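Local coordinates for LAS seventeen-binding protein 3 (Saccharomyces cerevisiae, PDB 1OOT), which interacts with the yeast protein LAS17 and probably binds actin filaments and phosphatidylinositol, the chain here being its SH3 domain, at residues D35-W40 against N55-V60. Numbering follows the deposited sequence.
Sequences DSQNDW and NYVELV
With chi1 at 50°, the CG of N55 sits between its own backbone N and carbonyl carbon, which puts OD1 where it can take a bridging water, while Q37 runs straight beyond CG (chi2 172°) and carries its amide across to V57. These residues join two parts of the SH3 fold: the n-Src loop, which leads into strand 40-45, and the end of the 3-10 turn with strand 57-59 that follows it. The backbones come closest at Q37 and N55, whose CA atoms are 5.2 Å apart. There the carbonyl O of Q37 lies 2.9 Å from N55 N, but the angle is too poor for a hydrogen bond, and the same oxygen is 3.4 Å from N55 CB. A little further along the backbone, D39 does hydrogen-bond to A54, so the two parts are tied together beside this spot.

S36 to D39 form a type I turn, in which S36 OG accepts from N38 N at 2.9 Å, an ST turn. Q37 extends over the start of strand 57-59, its CD 3.8 Å from V57 O. The orientation of its amide is doubtful; turned over, it may hydrogen-bond to that carbonyl. V57 itself is buried, its side chain resting on A6 and F52.

N38 meets N55 at about a right angle, ND2 standing 3.7 Å from N55 CB and the two amide planes 54° apart. One water links this surface contact, donating to N38 O at 3.0 Å and to N55 OD1 at 2.8 Å.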
loop_
_atom_site.group_PDB
_atom_site.type_symbol
_atom_site.label_atom_id
_atom_site.label_comp_id
_atom_site.label_asym_id
_atom_site.label_seq_id
_atom_site.Cartn_x
_atom_site.Cartn_y
_atom_site.Cartn_z
ATOM N N ASP A 35 8.148 -8.145 -8.015
ATOM C CA ASP A 35 7.999 -8.089 -9.462
ATOM C C ASP A 35 6.581 -8.262 -9.973
ATOM O O ASP A 35 6.359 -8.221 -11.172
ATOM C CB ASP A 35 8.904 -9.097 -10.162
ATOM C CG ASP A 35 10.342 -8.879 -9.831
ATOM O OD1 ASP A 35 10.757 -7.702 -9.712
ATOM O OD2 ASP A 35 11.121 -9.820 -9.611
ATOM N N SER A 36 5.603 -8.351 -9.073
ATOM C CA SER A 36 4.198 -8.442 -9.453
ATOM C C SER A 36 3.369 -7.491 -8.645
ATOM O O SER A 36 3.436 -7.453 -7.421
ATOM C CB SER A 36 3.645 -9.812 -9.197
ATOM O OG SER A 36 2.226 -9.895 -9.287
ATOM N N GLN A 37 2.492 -6.796 -9.360
ATOM C CA GLN A 37 1.539 -5.927 -8.712
ATOM C C GLN A 37 0.295 -6.635 -8.168
ATOM O O GLN A 37 -0.660 -6.027 -7.774
ATOM C CB GLN A 37 1.163 -4.794 -9.655
ATOM C CG GLN A 37 1.136 -3.585 -8.719
ATOM C CD GLN A 37 0.970 -2.239 -9.295
ATOM O OE1 GLN A 37 0.256 -1.443 -8.703
ATOM N NE2 GLN A 37 1.672 -1.941 -10.346
ATOM N N ASN A 38 0.358 -7.975 -8.077
ATOM C CA ASN A 38 -0.633 -8.796 -7.424
ATOM C C ASN A 38 -0.150 -9.337 -6.110
ATOM O O ASN A 38 -0.845 -10.111 -5.461
ATOM C CB ASN A 38 -1.094 -9.918 -8.342
ATOM C CG ASN A 38 -1.975 -9.427 -9.435
ATOM O OD1 ASN A 38 -1.833 -9.838 -10.610
ATOM N ND2 ASN A 38 -2.907 -8.573 -9.090
ATOM N N ASP A 39 1.039 -8.947 -5.694
ATOM C CA ASP A 39 1.581 -9.425 -4.424
ATOM C C ASP A 39 1.268 -8.422 -3.337
ATOM O O ASP A 39 0.763 -7.319 -3.587
ATOM C CB ASP A 39 3.102 -9.536 -4.562
ATOM C CG ASP A 39 3.535 -10.645 -5.454
ATOM O OD1 ASP A 39 2.726 -11.580 -5.649
ATOM O OD2 ASP A 39 4.656 -10.600 -6.011
ATOM N N TRP A 40 1.659 -8.741 -2.139
ATOM C CA TRP A 40 1.496 -7.778 -1.100
ATOM C C TRP A 40 2.830 -7.065 -1.007
ATOM O O TRP A 40 3.876 -7.696 -1.037
ATOM C CB TRP A 40 1.075 -8.502 0.166
ATOM C CG TRP A 40 -0.355 -8.925 0.107
ATOM C CD1 TRP A 40 -0.914 -9.770 -0.789
ATOM C CD2 TRP A 40 -1.399 -8.515 0.971
ATOM N NE1 TRP A 40 -2.255 -9.912 -0.540
ATOM C CE2 TRP A 40 -2.583 -9.123 0.527
ATOM C CE3 TRP A 40 -1.473 -7.652 2.050
ATOM C CZ2 TRP A 40 -3.798 -8.980 1.189
ATOM C CZ3 TRP A 40 -2.678 -7.487 2.679
ATOM C CH2 TRP A 40 -3.838 -8.126 2.223
ATOM N N ASN A 55 -2.210 -4.489 -5.939
ATOM C CA ASN A 55 -3.092 -4.149 -7.056
ATOM C C ASN A 55 -3.962 -2.949 -6.752
ATOM O O ASN A 55 -4.459 -2.293 -7.673
ATOM C CB ASN A 55 -3.941 -5.355 -7.485
ATOM C CG ASN A 55 -4.635 -6.002 -6.321
ATOM O OD1 ASN A 55 -3.978 -6.589 -5.438
ATOM N ND2 ASN A 55 -5.967 -5.923 -6.304
ATOM N N TYR A 56 -4.150 -2.658 -5.459
ATOM C CA TYR A 56 -4.954 -1.512 -5.052
ATOM C C TYR A 56 -4.323 -0.147 -5.303
ATOM O O TYR A 56 -4.976 0.864 -5.051
ATOM C CB TYR A 56 -5.309 -1.591 -3.597
ATOM C CG TYR A 56 -6.312 -2.599 -3.110
ATOM C CD1 TYR A 56 -6.535 -3.753 -3.748
ATOM C CD2 TYR A 56 -7.129 -2.284 -2.044
ATOM C CE1 TYR A 56 -7.464 -4.691 -3.264
ATOM C CE2 TYR A 56 -8.053 -3.181 -1.562
ATOM C CZ TYR A 56 -8.154 -4.412 -2.134
ATOM O OH TYR A 56 -9.090 -5.346 -1.721
ATOM N N VAL A 57 -3.056 -0.121 -5.711
ATOM C CA VAL A 57 -2.346 1.149 -5.907
ATOM C C VAL A 57 -1.773 1.290 -7.298
ATOM O O VAL A 57 -1.635 0.276 -8.024
ATOM C CB VAL A 57 -1.218 1.340 -4.866
ATOM C CG1 VAL A 57 -1.751 1.134 -3.451
ATOM C CG2 VAL A 57 0.012 0.439 -5.155
ATOM N N GLU A 58 -1.535 2.551 -7.693
ATOM C CA GLU A 58 -0.959 2.867 -8.990
ATOM C C GLU A 58 0.343 3.633 -8.724
ATOM O O GLU A 58 0.338 4.645 -8.074
ATOM C CB GLU A 58 -1.905 3.701 -9.804
ATOM C CG GLU A 58 -1.302 4.063 -11.178
ATOM C CD GLU A 58 -2.242 4.882 -12.037
ATOM O OE1 GLU A 58 -3.440 4.554 -12.113
ATOM O OE2 GLU A 58 -1.778 5.852 -12.675
ATOM N N LEU A 59 1.452 3.113 -9.202
ATOM C CA LEU A 59 2.744 3.765 -9.011
ATOM C C LEU A 59 2.742 5.109 -9.704
ATOM O O LEU A 59 2.215 5.246 -10.803
ATOM C CB LEU A 59 3.892 2.915 -9.554
ATOM C CG LEU A 59 4.208 1.720 -8.666
ATOM C CD1 LEU A 59 5.000 0.723 -9.536
ATOM C CD2 LEU A 59 5.009 2.071 -7.540
ATOM N N VAL A 60 3.307 6.086 -8.991
ATOM C CA VAL A 60 3.454 7.427 -9.529
ATOM C C VAL A 60 4.739 7.441 -10.351
ATOM O O VAL A 60 5.767 6.869 -9.943
ATOM C CB VAL A 60 3.542 8.426 -8.422
ATOM C CG1 VAL A 60 3.791 9.837 -9.015
ATOM C CG2 VAL A 60 2.295 8.404 -7.615
ATOM O OXT VAL A 60 4.724 8.041 -11.426
HETATM O O HOH W 1 -3.727 -9.412 -5.200
#